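Enhancer of mRNA-decapping protein 4 homolog (Drosophila melanogaster, PDB 2VXG) seems to act in mRNA decapping during mRNA degradation and is required for silencing a subset of endogenous miRNA targets. Local coordinates at residues A13-I16 with N17-F20; E33-L36 with R37-S41. All blocks are in the same frame, centred on the assembly; numbering follows the deposited sequence.

This C-terminal region of Ge-1 is built from helices alone, without a strand, and the two contacts lie in its N-terminal part. Contact 1 comes first along the chain, where helix 2-13 gives way to helix 16-25 and opens it; contact 2 lies near the end of helix 29-38, the next helix in the chain, just ahead of helix 41-44. Their centres lie 11 Å apart on the same side of the chain's centre. Phe20 joins them: its CE1 packs on Thr39 CG2 at 3.5 Å, while its CE2 reaches Leu36 CD2 at 3.7 Å. One turn of each neighbouring helix thus shares a hydrophobic interface, as expected where consecutive helices pack together.

Contact 1: A13-I16 with N17-F20; sequences AGQI and NKAF
Gln15 and Ile16 open helix 16-25 by offering their carbonyls to Ala19 and Phe20, immediately after a Schellman motif has ended helix 2-13. Gly14, with positive phi, is the C-prime residue of that motif, and Gln15 follows as N-cap of the new helix. Its carbonyl receives Ala19 N at 3.1 Å, and Phe20 N reaches Ile16 O at 3.0 Å.

The packed side belongs to Ile16 and Phe20, whose side chains run alongside each other in the same direction. With CG1 of Ile16 anti to its backbone N (chi1 -171°), this branch comes to 3.8 Å from Phe20 CE1. Leu52, Val56 and Leu60 add further packing around the phenylalanine. Asn17 fastens the turn to the chain before helix 54-66, its amide bonding through OD1 to Glu53 N and through ND2 to Arg51 O.

The other side is looser. Lys18 is exposed and extended, and its NZ stays 4.3 Å from Gln15 NE2. Back at the aromatic ring, the edge meets a polar atom: Ile16 O lies in the ring plane, 3.2 Å from Phe20 CD1.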
ATOM      1  N   ALA A  13      -9.847  -6.041  17.507  1.00 21.40           N
ATOM      2  CA  ALA A  13      -9.288  -7.216  18.156  1.00 21.49           C
ATOM      3  C   ALA A  13      -7.758  -7.267  18.008  1.00 21.05           C
ATOM      4  O   ALA A  13      -7.082  -7.985  18.737  1.00 21.69           O
ATOM      5  CB  ALA A  13      -9.934  -8.503  17.629  1.00 20.39           C
ATOM      6  N   GLY A  14      -7.212  -6.459  17.110  1.00 21.01           N
ATOM      7  CA  GLY A  14      -5.768  -6.405  16.891  1.00 20.76           C
ATOM      8  C   GLY A  14      -5.337  -7.428  15.864  1.00 20.65           C
ATOM      9  O   GLY A  14      -4.134  -7.597  15.611  1.00 19.30           O
ATOM     10  N   GLN A  15      -6.320  -8.092  15.248  1.00 20.16           N
ATOM     11  CA  GLN A  15      -6.061  -9.035  14.162  1.00 20.86           C
ATOM     12  C   GLN A  15      -5.871  -8.276  12.836  1.00 20.16           C
ATOM     13  O   GLN A  15      -6.660  -8.398  11.899  1.00 18.49           O
ATOM     14  CB  GLN A  15      -7.194 -10.068  14.089  1.00 21.00           C
ATOM     15  CG  GLN A  15      -7.239 -10.974  15.380  1.00 22.48           C
ATOM     16  CD  GLN A  15      -8.400 -11.960  15.426  1.00 24.94           C
ATOM     17  OE1 GLN A  15      -9.540 -11.630  15.093  1.00 31.25           O
ATOM     18  NE2 GLN A  15      -8.120 -13.178  15.895  1.00 30.12           N
ATOM     19  N   ILE A  16      -4.807  -7.473  12.780  1.00 20.06           N
ATOM     20  CA  ILE A  16      -4.604  -6.532  11.680  1.00 19.96           C
ATOM     21  C   ILE A  16      -4.372  -7.185  10.311  1.00 19.85           C
ATOM     22  O   ILE A  16      -4.924  -6.726   9.296  1.00 18.10           O
ATOM     23  CB  ILE A  16      -3.462  -5.534  12.019  1.00 20.12           C
ATOM     24  CG1 ILE A  16      -3.378  -4.415  10.977  1.00 18.02           C
ATOM     25  CG2 ILE A  16      -2.153  -6.272  12.162  1.00 21.81           C
ATOM     26  CD1 ILE A  16      -2.513  -3.208  11.436  1.00 21.33           C
ATOM     27  N   ASN A  17      -3.562  -8.244  10.253  1.00 19.63           N
ATOM     28  CA  ASN A  17      -3.334  -8.899   8.966  1.00 19.41           C
ATOM     29  C   ASN A  17      -4.596  -9.569   8.452  1.00 18.61           C
ATOM     30  O   ASN A  17      -4.896  -9.431   7.281  1.00 19.13           O
ATOM     31  CB  ASN A  17      -2.192  -9.902   9.030  1.00 19.67           C
ATOM     32  CG  ASN A  17      -0.880  -9.217   9.101  1.00 18.30           C
ATOM     33  OD1 ASN A  17      -0.447  -8.600   8.133  1.00 15.53           O
ATOM     34  ND2 ASN A  17      -0.271  -9.230  10.276  1.00 16.17           N
ATOM     35  N   LYS A  18      -5.348 -10.231   9.325  1.00 17.95           N
ATOM     36  CA  LYS A  18      -6.626 -10.803   8.900  1.00 18.79           C
ATOM     37  C   LYS A  18      -7.582  -9.736   8.336  1.00 17.26           C
ATOM     38  O   LYS A  18      -8.283 -10.015   7.404  1.00 16.55           O
ATOM     39  CB  LYS A  18      -7.332 -11.613  10.004  1.00 18.79           C
ATOM     40  CG  LYS A  18      -6.572 -12.863  10.479  1.00 20.96           C
ATOM     41  CD  LYS A  18      -7.396 -13.712  11.409  1.00 21.86           C
ATOM     42  CE  LYS A  18      -6.556 -14.819  12.095  1.00 23.43           C
ATOM     43  NZ  LYS A  18      -7.455 -15.904  12.658  1.00 26.89           N
ATOM     44  N   ALA A  19      -7.608  -8.546   8.938  1.00 17.05           N
ATOM     45  CA  ALA A  19      -8.420  -7.429   8.453  1.00 16.11           C
ATOM     46  C   ALA A  19      -7.946  -7.057   7.049  1.00 15.66           C
ATOM     47  O   ALA A  19      -8.760  -6.890   6.134  1.00 15.30           O
ATOM     48  CB  ALA A  19      -8.334  -6.255   9.371  1.00 15.45           C
ATOM     49  N   PHE A  20      -6.631  -7.009   6.857  1.00 16.05           N
ATOM     50  CA  PHE A  20      -6.087  -6.630   5.555  1.00 16.00           C
ATOM     51  C   PHE A  20      -6.260  -7.718   4.520  1.00 16.41           C
ATOM     52  O   PHE A  20      -6.467  -7.389   3.359  1.00 16.86           O
ATOM     53  CB  PHE A  20      -4.624  -6.168   5.656  1.00 17.33           C
ATOM     54  CG  PHE A  20      -4.480  -4.703   6.007  1.00 15.71           C
ATOM     55  CD1 PHE A  20      -4.734  -4.278   7.292  1.00 17.02           C
ATOM     56  CD2 PHE A  20      -4.130  -3.749   5.034  1.00 22.19           C
ATOM     57  CE1 PHE A  20      -4.613  -2.945   7.661  1.00 17.93           C
ATOM     58  CE2 PHE A  20      -3.994  -2.379   5.381  1.00 17.39           C
ATOM     59  CZ  PHE A  20      -4.253  -1.988   6.704  1.00 20.44           C
TER

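Contact 2: E33-L36 with R37-S41; sequences EFTL and RHTDS
His38 turns back over Phe34 near the C-terminal end of helix 29-38 and bonds through its side chain to the backbone carbonyl of Phe34. His38 ND1 donates to Phe34 O over 2.9 Å, nearly straight at 167°, with the acceptor close to the imidazole plane. The same carbonyl also takes a weak bond from His38 N at 3.1 Å. Having its CG beside the backbone N (chi1 -70°) lets the imidazole fold back along the helix. Its CE1 then meets Phe34 CE1 at 3.3 Å, and ND1 stands over one face of the phenyl ring, toward the rim. The two ring planes make an oblique angle of 48°.

Arg37 reaches back beside this pair. Its chain bends at chi3 and lays one face of the guanidinium over the backbone, with NH1 3.4 Å from Phe34 CA. The helix beneath is secured by Arg37 N, which donates to Glu33 O at 2.8 Å.

Farther out, helix 2-13 supplies Lys8 against both Phe34 and His38. Glu33 OE2 has its salt-bridge partner in Lys75, with the charged end of Arg37 nearby: Glu33 OE1 is 4.7 Å from Arg37 NH2. Asp40 caps Asn42 N at the start of helix 41-44, and Ser41 OG bonds to Tyr78 OH of helix 73-85.

Donation from ND1 implies that this nitrogen carries a proton; the bond, together with the phenyl face, probably holds the ring's rotation, and it adds a straight side-chain bond to a carbonyl that the His38 backbone N grips only weakly.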
ATOM      1  N   GLU A  33      -9.206   1.486   1.266  1.00 18.95           N
ATOM      2  CA  GLU A  33      -9.172   2.852   1.841  1.00 20.05           C
ATOM      3  C   GLU A  33      -9.924   2.988   3.147  1.00 19.43           C
ATOM      4  O   GLU A  33      -9.374   3.524   4.101  1.00 18.90           O
ATOM      5  CB  GLU A  33      -9.629   3.894   0.851  1.00 20.34           C
ATOM      6  CG  GLU A  33      -8.718   4.015  -0.300  1.00 22.72           C
ATOM      7  CD  GLU A  33      -9.171   5.075  -1.303  1.00 25.35           C
ATOM      8  OE1 GLU A  33      -9.496   6.202  -0.844  1.00 26.20           O
ATOM      9  OE2 GLU A  33      -9.191   4.763  -2.542  1.00 30.56           O
ATOM     10  N   PHE A  34     -11.140   2.434   3.216  1.00 19.38           N
ATOM     11  CA  PHE A  34     -11.905   2.292   4.482  1.00 18.94           C
ATOM     12  C   PHE A  34     -11.051   1.630   5.568  1.00 18.51           C
ATOM     13  O   PHE A  34     -10.988   2.096   6.718  1.00 18.30           O
ATOM     14  CB  PHE A  34     -13.194   1.451   4.205  1.00 18.58           C
ATOM     15  CG  PHE A  34     -13.929   0.953   5.468  1.00 17.90           C
ATOM     16  CD1 PHE A  34     -14.914   1.732   6.070  1.00 19.80           C
ATOM     17  CD2 PHE A  34     -13.654  -0.301   5.986  1.00 16.53           C
ATOM     18  CE1 PHE A  34     -15.600   1.290   7.187  1.00 18.17           C
ATOM     19  CE2 PHE A  34     -14.315  -0.763   7.082  1.00 17.65           C
ATOM     20  CZ  PHE A  34     -15.301   0.025   7.698  1.00 18.16           C
ATOM     21  N   THR A  35     -10.396   0.532   5.207  1.00 18.16           N
ATOM     22  CA  THR A  35      -9.534  -0.180   6.144  1.00 19.01           C
ATOM     23  C   THR A  35      -8.411   0.756   6.620  1.00 19.41           C
ATOM     24  O   THR A  35      -8.187   0.851   7.815  1.00 19.39           O
ATOM     25  CB  THR A  35      -8.967  -1.481   5.527  1.00 18.35           C
ATOM     26  OG1 THR A  35     -10.052  -2.234   4.985  1.00 17.84           O
ATOM     27  CG2 THR A  35      -8.196  -2.329   6.532  1.00 18.37           C
ATOM     28  N   LEU A  36      -7.737   1.448   5.692  1.00 21.37           N
ATOM     29  CA  LEU A  36      -6.586   2.334   6.051  1.00 21.83           C
ATOM     30  C   LEU A  36      -7.052   3.473   6.957  1.00 22.99           C
ATOM     31  O   LEU A  36      -6.413   3.801   7.945  1.00 20.62           O
ATOM     32  CB  LEU A  36      -5.914   2.917   4.819  1.00 21.92           C
ATOM     33  CG  LEU A  36      -5.251   1.985   3.805  1.00 21.50           C
ATOM     34  CD1 LEU A  36      -4.770   2.810   2.632  1.00 22.76           C
ATOM     35  CD2 LEU A  36      -4.136   1.219   4.399  1.00 24.45           C
ATOM     36  N   ARG A  37      -8.215   4.018   6.615  1.00 24.11           N
ATOM     37  CA  ARG A  37      -8.923   4.995   7.440  1.00 25.27           C
ATOM     38  C   ARG A  37      -9.206   4.535   8.884  1.00 24.91           C
ATOM     39  O   ARG A  37      -9.148   5.350   9.780  1.00 27.08           O
ATOM     40  CB  ARG A  37     -10.172   5.442   6.662  1.00 25.21           C
ATOM     41  CG  ARG A  37     -11.224   6.241   7.367  1.00 27.08           C
ATOM     42  CD  ARG A  37     -12.534   6.199   6.528  1.00 28.21           C
ATOM     43  NE  ARG A  37     -12.219   6.356   5.111  1.00 32.56           N
ATOM     44  CZ  ARG A  37     -12.854   5.777   4.085  1.00 31.19           C
ATOM     45  NH1 ARG A  37     -13.906   4.986   4.248  1.00 31.62           N
ATOM     46  NH2 ARG A  37     -12.419   6.018   2.852  1.00 33.64           N
ATOM     47  N   HIS A  38      -9.432   3.245   9.140  1.00 25.11           N
ATOM     48  CA  HIS A  38      -9.668   2.747  10.504  1.00 25.39           C
ATOM     49  C   HIS A  38      -8.515   2.036  11.161  1.00 26.33           C
ATOM     50  O   HIS A  38      -8.705   1.471  12.224  1.00 26.27           O
ATOM     51  CB  HIS A  38     -10.834   1.754  10.533  1.00 25.31           C
ATOM     52  CG  HIS A  38     -12.146   2.396  10.300  1.00 26.59           C
ATOM     53  ND1 HIS A  38     -12.636   2.638   9.037  1.00 26.65           N
ATOM     54  CD2 HIS A  38     -13.041   2.921  11.163  1.00 25.00           C
ATOM     55  CE1 HIS A  38     -13.794   3.261   9.137  1.00 25.13           C
ATOM     56  NE2 HIS A  38     -14.059   3.446  10.412  1.00 26.70           N
ATOM     57  N   THR A  39      -7.349   1.955  10.545  1.00 26.76           N
ATOM     58  CA  THR A  39      -6.291   1.186  11.205  1.00 27.38           C
ATOM     59  C   THR A  39      -5.297   2.159  11.804  1.00 27.76           C
ATOM     60  O   THR A  39      -5.135   3.268  11.326  1.00 27.04           O
ATOM     61  CB  THR A  39      -5.597   0.046  10.317  1.00 28.21           C
ATOM     62  OG1 THR A  39      -4.190   0.277  10.138  1.00 28.24           O
ATOM     63  CG2 THR A  39      -6.275  -0.168   9.013  1.00 25.86           C
ATOM     64  N   ASP A  40      -4.687   1.738  12.899  1.00 28.81           N
ATOM     65  CA  ASP A  40      -3.699   2.551  13.580  1.00 29.78           C
ATOM     66  C   ASP A  40      -2.394   2.327  12.836  1.00 30.02           C
ATOM     67  O   ASP A  40      -1.829   1.236  12.887  1.00 30.07           O
ATOM     68  CB  ASP A  40      -3.596   2.125  15.034  1.00 29.82           C
ATOM     69  CG  ASP A  40      -2.725   3.055  15.865  1.00 30.27           C
ATOM     70  OD1 ASP A  40      -1.864   3.781  15.318  1.00 32.42           O
ATOM     71  OD2 ASP A  40      -2.919   3.052  17.094  1.00 35.17           O
ATOM     72  N   SER A  41      -1.924   3.357  12.145  1.00 31.20           N
ATOM     73  CA  SER A  41      -0.667   3.291  11.395  1.00 33.03           C
ATOM     74  C   SER A  41       0.551   2.916  12.256  1.00 33.85           C
ATOM     75  O   SER A  41       1.530   2.370  11.744  1.00 33.62           O
ATOM     76  CB  SER A  41      -0.404   4.632  10.717  1.00 33.11           C
ATOM     77  OG  SER A  41      -1.606   5.094  10.108  1.00 36.39           O
TER